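Local atomic coordinates of malonyl-CoA-[acyl-carrier-protein] transacylase (Coxiella burnetii, PDB entry 3TQE), a protein that probably transfers the malonyl group from malonyl-CoA to holo-acyl carrier protein, supplying malonyl-ACP for fatty acid synthesis. Residues A[30-33]-A[34-37]; A[73-76]-A[77-81]. All coordinates share one frame; numbering follows the deposited sequence. Where two conformers were deposited one is given.

Interaction 1 (30-33 with 34-37) covers the start of helix 31-44 and the residue before it, and interaction 2 (73-76 with 77-81) lies within helix 63-83; their centres are 9 Å apart and the two helices pack against each other. Cys80 is the shared apolar point: its SG lies 3.6 Å from Val33 CG2 and also touches Ile32. The polar link is a probable hydrogen bond of 3.0 Å between Arg79 NH1 and Thr36 OG1. Neither contact forms the active site. Interaction 1 is remote from it, whereas in interaction 2 the side chain of Asp74 comes within about 10 Å of that of Ser96, the predicted active-site serine.

Interaction 1: residues A[30-33]-A[34-37]; sequences QPIV and LETF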
ATOM      1  N   GLN A  30      12.502 -11.313 -17.047  1.00 14.50           N
ATOM      2  CA  GLN A  30      12.869  -9.924 -17.271  1.00 14.64           C
ATOM      3  C   GLN A  30      14.053  -9.511 -16.412  1.00 15.70           C
ATOM      4  O   GLN A  30      13.913  -9.345 -15.204  1.00 15.86           O
ATOM      5  CB  GLN A  30      11.675  -9.054 -16.919  1.00 14.87           C
ATOM      6  CG  GLN A  30      10.463  -9.283 -17.752  1.00 15.68           C
ATOM      7  CD  GLN A  30      10.701  -9.037 -19.231  1.00 17.07           C
ATOM      8  OE1 GLN A  30      11.567  -8.245 -19.619  1.00 19.14           O
ATOM      9  NE2 GLN A  30       9.894  -9.695 -20.080  1.00 17.15           N
ATOM     10  N   PRO A  31      15.216  -9.293 -17.036  1.00 16.95           N
ATOM     11  CA  PRO A  31      16.415  -8.859 -16.366  1.00 17.16           C
ATOM     12  C   PRO A  31      16.233  -7.607 -15.522  1.00 15.81           C
ATOM     13  O   PRO A  31      16.911  -7.451 -14.527  1.00 16.36           O
ATOM     14  CB  PRO A  31      17.374  -8.596 -17.518  1.00 18.59           C
ATOM     15  CG  PRO A  31      16.946  -9.568 -18.550  1.00 19.34           C
ATOM     16  CD  PRO A  31      15.489  -9.658 -18.438  1.00 17.92           C
ATOM     17  N   ILE A  32      15.279  -6.759 -15.872  1.00 15.21           N
ATOM     18  CA  ILE A  32      15.098  -5.539 -15.096  0.50 14.76           C
ATOM     19  C   ILE A  32      14.671  -5.848 -13.646  1.00 14.78           C
ATOM     20  O   ILE A  32      14.916  -5.046 -12.753  1.00 14.53           O
ATOM     21  CB  ILE A  32      14.142  -4.527 -15.789  0.50 14.98           C
ATOM     22  CG1 ILE A  32      14.313  -3.113 -15.210  0.50 15.70           C
ATOM     23  CG2 ILE A  32      12.686  -4.960 -15.662  0.50 15.08           C
ATOM     24  CD1 ILE A  32      15.729  -2.553 -15.230  0.50 19.30           C
ATOM     25  N   VAL A  33      14.041  -6.980 -13.401  1.00 13.86           N
ATOM     26  CA  VAL A  33      13.638  -7.341 -12.043  1.00 13.73           C
ATOM     27  C   VAL A  33      14.854  -7.519 -11.178  1.00 13.94           C
ATOM     28  O   VAL A  33      14.963  -6.904 -10.135  1.00 13.35           O
ATOM     29  CB  VAL A  33      12.764  -8.588 -12.007  1.00 13.47           C
ATOM     30  CG1 VAL A  33      12.484  -9.013 -10.593  1.00 14.90           C
ATOM     31  CG2 VAL A  33      11.470  -8.324 -12.770  1.00 14.67           C
ATOM     32  N   LEU A  34      15.790  -8.322 -11.615  1.00 14.39           N
ATOM     33  CA  LEU A  34      16.971  -8.540 -10.790  1.00 15.79           C
ATOM     34  C   LEU A  34      17.775  -7.266 -10.682  1.00 15.47           C
ATOM     35  O   LEU A  34      18.343  -6.990  -9.621  1.00 15.65           O
ATOM     36  CB  LEU A  34      17.795  -9.705 -11.312  1.00 17.27           C
ATOM     37  CG  LEU A  34      17.177 -11.084 -11.054  1.00 23.21           C
ATOM     38  CD1 LEU A  34      17.993 -12.136 -11.775  1.00 27.12           C
ATOM     39  CD2 LEU A  34      17.064 -11.423  -9.595  1.00 28.49           C
ATOM     40  N   GLU A  35      17.845  -6.487 -11.748  1.00 15.40           N
ATOM     41  CA  GLU A  35      18.562  -5.214 -11.687  0.50 15.73           C
ATOM     42  C   GLU A  35      17.943  -4.288 -10.643  1.00 14.43           C
ATOM     43  O   GLU A  35      18.642  -3.604  -9.904  1.00 14.87           O
ATOM     44  CB  GLU A  35      18.600  -4.543 -13.043  0.50 16.88           C
ATOM     45  CG  GLU A  35      19.398  -3.245 -13.081  0.50 20.70           C
ATOM     46  CD  GLU A  35      20.904  -3.453 -13.179  0.50 27.25           C
ATOM     47  OE1 GLU A  35      21.439  -4.407 -12.561  0.50 32.22           O
ATOM     48  OE2 GLU A  35      21.570  -2.635 -13.866  0.50 32.23           O
ATOM     49  N   THR A  36      16.635  -4.277 -10.570  1.00 13.20           N
ATOM     50  CA  THR A  36      15.945  -3.434  -9.601  1.00 12.31           C
ATOM     51  C   THR A  36      16.226  -3.913  -8.185  1.00 12.86           C
ATOM     52  O   THR A  36      16.473  -3.118  -7.296  1.00 12.66           O
ATOM     53  CB  THR A  36      14.432  -3.416  -9.917  1.00 11.51           C
ATOM     54  OG1 THR A  36      14.263  -2.859 -11.229  1.00 13.32           O
ATOM     55  CG2 THR A  36      13.632  -2.584  -8.920  1.00 13.23           C
ATOM     56  N   PHE A  37      16.175  -5.210  -7.963  1.00 12.00           N
ATOM     57  CA  PHE A  37      16.488  -5.741  -6.658  1.00 12.74           C
ATOM     58  C   PHE A  37      17.946  -5.497  -6.327  1.00 13.71           C
ATOM     59  O   PHE A  37      18.264  -5.280  -5.162  1.00 13.99           O
ATOM     60  CB  PHE A  37      16.125  -7.218  -6.543  1.00 13.52           C
ATOM     61  CG  PHE A  37      14.691  -7.445  -6.182  1.00 11.91           C
ATOM     62  CD1 PHE A  37      14.317  -7.638  -4.877  1.00 13.16           C
ATOM     63  CD2 PHE A  37      13.700  -7.381  -7.140  1.00 11.80           C
ATOM     64  CE1 PHE A  37      12.997  -7.802  -4.539  1.00 13.91           C
ATOM     65  CE2 PHE A  37      12.368  -7.540  -6.793  1.00 13.24           C
ATOM     66  CZ  PHE A  37      12.024  -7.757  -5.503  1.00 14.07           C
TER
HETATM   67  O   HOH W   1      15.593 -10.486 -13.567  1.00 21.96           O
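Thr36 folds its hydroxyl back onto the preceding turn, where Ile32 O receives two bonds from the one residue. With OG1 beside the backbone N (chi1 -61°), the hydroxyl donates to Ile32 O over 2.7 Å, while Thr36 N donates to the same oxygen over 2.9 Å. The two donors reach the carbonyl from opposite faces of its plane. The bonds of OG1, to Ile32 O and with Arg79 of helix 63-83, probably hold the hydroxyl in this rotation.

The tight side continues at Val33 and Phe37, both buried. Their side chains run alongside each other, pointing the same way, and Val33 CG1 stands 4.0 Å from CD2 of the Phe37 ring. Val33 O sits at the ring edge, in its plane, 3.3 Å from Phe37 CD2, and takes a nearly straight bond from Phe37 N. Beyond this pair the ring of Phe37 meets Trp49 edge-to-face.

The other side is looser. Pro31 and Glu35 are exposed, joined chiefly by the bond from Glu35 N to Pro31 O. At Gln30 a water intervenes in place of a direct backbone link: it lies 2.6 Å from Gln30 O and accepts from Leu34 N at 2.9 Å, between two atoms, Gln30 O and Leu34 N, that are 4.2 Å apart. Val33 N still bonds to Gln30 O directly.

Such a division, with a water entering the backbone at the start of the helix and apolar side chains buried along one flank, is typical of an amphipathic helix, here laid on helices 63-83 and 48-54 of the acyltransferase domain.

Interaction 2: residues A[73-76]-A[77-81]; sequences ADVA and IFRCW. With EDO (1,2-ethanediol), chain D.
Arg79 sets off with CG beside its backbone N (chi1 -72°) and then runs extended to NE, while Val75 holds CG1 anti to its own backbone N (chi1 168°). The two side chains therefore lie side by side, one helical turn apart, and Val75 CG1 comes over one face of the guanidinium, 3.6 Å from Arg79 NE. Nearer the backbone, Arg79 CG packs 3.3 Å from Val75 O, the carbonyl that also accepts from Arg79 N.

A 1,2-ethanediol molecule, probably from the crystallisation liquor, is gripped by two almost straight hydrogen bonds, Arg79 NE to O1 and Arg79 NH2 to O2, each 2.8 Å long. Its C1 lies 4.1 Å from Phe78 CD2.

On another flank Ile77 lays CG1 3.5 Å from Ala73 O, and its side chain also touches Leu301. Regular i to i+4 backbone bonds run from Ala73 through Cys80.

The arginine thus combines an apolar contact over its face with hydrogen bonds to neutral oxygens. NH1 alone ties it to helix 31-44, through Gln39 as well as Thr36, whereas the diol on NE and NH2 probably occupies a place that solvent would otherwise fill.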
ATOM      1  N   ALA A  73       9.481  -4.732  -5.239  1.00 10.17           N
ATOM      2  CA  ALA A  73       8.648  -5.576  -6.098  1.00 10.37           C
ATOM      3  C   ALA A  73       7.716  -4.718  -6.949  1.00 10.84           C
ATOM      4  O   ALA A  73       7.581  -4.931  -8.148  1.00 11.87           O
ATOM      5  CB  ALA A  73       7.849  -6.552  -5.276  1.00 11.34           C
ATOM      6  N   ASP A  74       7.093  -3.727  -6.319  1.00 10.37           N
ATOM      7  CA  ASP A  74       6.148  -2.886  -7.035  1.00 10.42           C
ATOM      8  C   ASP A  74       6.887  -2.103  -8.126  1.00 10.71           C
ATOM      9  O   ASP A  74       6.400  -1.983  -9.244  1.00 11.30           O
ATOM     10  CB  ASP A  74       5.525  -1.893  -6.074  1.00 10.58           C
ATOM     11  CG  ASP A  74       4.492  -2.489  -5.104  1.00 11.94           C
ATOM     12  OD1 ASP A  74       4.233  -3.703  -5.076  1.00 13.51           O
ATOM     13  OD2 ASP A  74       3.933  -1.657  -4.327  1.00 12.97           O
ATOM     14  N   VAL A  75       8.035  -1.529  -7.797  1.00 10.43           N
ATOM     15  CA  VAL A  75       8.791  -0.766  -8.764  1.00 10.79           C
ATOM     16  C   VAL A  75       9.320  -1.670  -9.876  1.00 11.13           C
ATOM     17  O   VAL A  75       9.323  -1.302 -11.035  1.00 11.88           O
ATOM     18  CB  VAL A  75       9.918  -0.023  -8.082  1.00 10.83           C
ATOM     19  CG1 VAL A  75      10.883   0.537  -9.091  1.00 14.00           C
ATOM     20  CG2 VAL A  75       9.330   1.067  -7.202  1.00 12.10           C
ATOM     21  N   ALA A  76       9.755  -2.867  -9.528  1.00 10.86           N
ATOM     22  CA  ALA A  76      10.207  -3.823 -10.551  1.00 11.25           C
ATOM     23  C   ALA A  76       9.117  -4.086 -11.561  1.00 11.85           C
ATOM     24  O   ALA A  76       9.383  -4.148 -12.768  1.00 12.83           O
ATOM     25  CB  ALA A  76      10.679  -5.108  -9.899  1.00 12.57           C
ATOM     26  N   ILE A  77       7.903  -4.276 -11.078  1.00 11.64           N
ATOM     27  CA  ILE A  77       6.784  -4.554 -11.991  1.00 11.27           C
ATOM     28  C   ILE A  77       6.486  -3.346 -12.845  1.00 11.34           C
ATOM     29  O   ILE A  77       6.252  -3.466 -14.046  1.00 12.20           O
ATOM     30  CB  ILE A  77       5.562  -5.046 -11.233  1.00 11.20           C
ATOM     31  CG1 ILE A  77       5.860  -6.463 -10.728  1.00 14.38           C
ATOM     32  CG2 ILE A  77       4.304  -4.990 -12.104  1.00 13.01           C
ATOM     33  CD1 ILE A  77       4.883  -6.977  -9.725  1.00 20.46           C
ATOM     34  N   PHE A  78       6.519  -2.161 -12.255  1.00 10.94           N
ATOM     35  CA  PHE A  78       6.357  -0.977 -13.070  1.00 10.95           C
ATOM     36  C   PHE A  78       7.381  -0.876 -14.157  1.00 11.12           C
ATOM     37  O   PHE A  78       7.078  -0.513 -15.291  1.00 12.30           O
ATOM     38  CB  PHE A  78       6.428   0.247 -12.187  1.00 11.53           C
ATOM     39  CG  PHE A  78       6.259   1.519 -12.925  1.00 13.31           C
ATOM     40  CD1 PHE A  78       5.008   1.952 -13.262  1.00 15.51           C
ATOM     41  CD2 PHE A  78       7.351   2.262 -13.315  1.00 15.04           C
ATOM     42  CE1 PHE A  78       4.846   3.123 -13.964  1.00 17.89           C
ATOM     43  CE2 PHE A  78       7.177   3.442 -14.012  1.00 17.90           C
ATOM     44  CZ  PHE A  78       5.944   3.837 -14.332  1.00 16.34           C
ATOM     45  N   ARG A  79       8.616  -1.209 -13.832  1.00 11.38           N
ATOM     46  CA  ARG A  79       9.669  -1.130 -14.815  1.00 12.43           C
ATOM     47  C   ARG A  79       9.493  -2.163 -15.915  1.00 12.98           C
ATOM     48  O   ARG A  79       9.859  -1.910 -17.054  1.00 15.44           O
ATOM     49  CB  ARG A  79      10.993  -1.321 -14.134  1.00 12.78           C
ATOM     50  CG  ARG A  79      11.386  -0.125 -13.300  1.00 13.09           C
ATOM     51  CD  ARG A  79      12.653  -0.319 -12.566  1.00 13.66           C
ATOM     52  NE  ARG A  79      13.047   0.912 -11.924  1.00 13.96           N
ATOM     53  CZ  ARG A  79      14.170   1.049 -11.233  1.00 14.55           C
ATOM     54  NH1 ARG A  79      14.999   0.016 -11.082  1.00 15.97           N
ATOM     55  NH2 ARG A  79      14.485   2.233 -10.722  1.00 16.61           N
ATOM     56  N   CYS A  80       8.957  -3.310 -15.571  1.00 13.15           N
ATOM     57  CA  CYS A  80       8.642  -4.323 -16.585  1.00 14.12           C
ATOM     58  C   CYS A  80       7.504  -3.847 -17.495  1.00 13.51           C
ATOM     59  O   CYS A  80       7.556  -4.026 -18.688  1.00 14.69           O
ATOM     60  CB  CYS A  80       8.241  -5.628 -15.937  1.00 14.83           C
ATOM     61  SG  CYS A  80       9.606  -6.493 -15.176  1.00 18.94           S
ATOM     62  N   TRP A  81       6.477  -3.247 -16.929  1.00 13.12           N
ATOM     63  CA  TRP A  81       5.414  -2.631 -17.711  1.00 12.95           C
ATOM     64  C   TRP A  81       5.995  -1.672 -18.716  1.00 13.97           C
ATOM     65  O   TRP A  81       5.654  -1.738 -19.898  1.00 14.97           O
ATOM     66  CB  TRP A  81       4.464  -1.889 -16.780  1.00 12.63           C
ATOM     67  CG  TRP A  81       3.443  -1.053 -17.442  1.00 11.54           C
ATOM     68  CD1 TRP A  81       3.536   0.242 -17.714  1.00 13.41           C
ATOM     69  CD2 TRP A  81       2.165  -1.471 -17.896  1.00 11.94           C
ATOM     70  NE1 TRP A  81       2.395   0.691 -18.303  1.00 13.65           N
ATOM     71  CE2 TRP A  81       1.527  -0.343 -18.420  1.00 12.32           C
ATOM     72  CE3 TRP A  81       1.466  -2.658 -17.827  1.00 14.51           C
ATOM     73  CZ2 TRP A  81       0.257  -0.385 -18.913  1.00 14.50           C
ATOM     74  CZ3 TRP A  81       0.199  -2.690 -18.319  1.00 16.73           C
ATOM     75  CH2 TRP A  81      -0.398  -1.561 -18.832  1.00 17.12           C
TER
HETATM   76  C1  EDO D 316      10.736   3.911 -11.589  1.00 24.34           C
HETATM   77  O1  EDO D 316      11.358   3.070 -12.541  1.00 24.70           O
HETATM   78  C2  EDO D 316      11.661   5.080 -11.291  1.00 26.55           C
HETATM   79  O2  EDO D 316      12.980   4.619 -10.938  1.00 27.89           O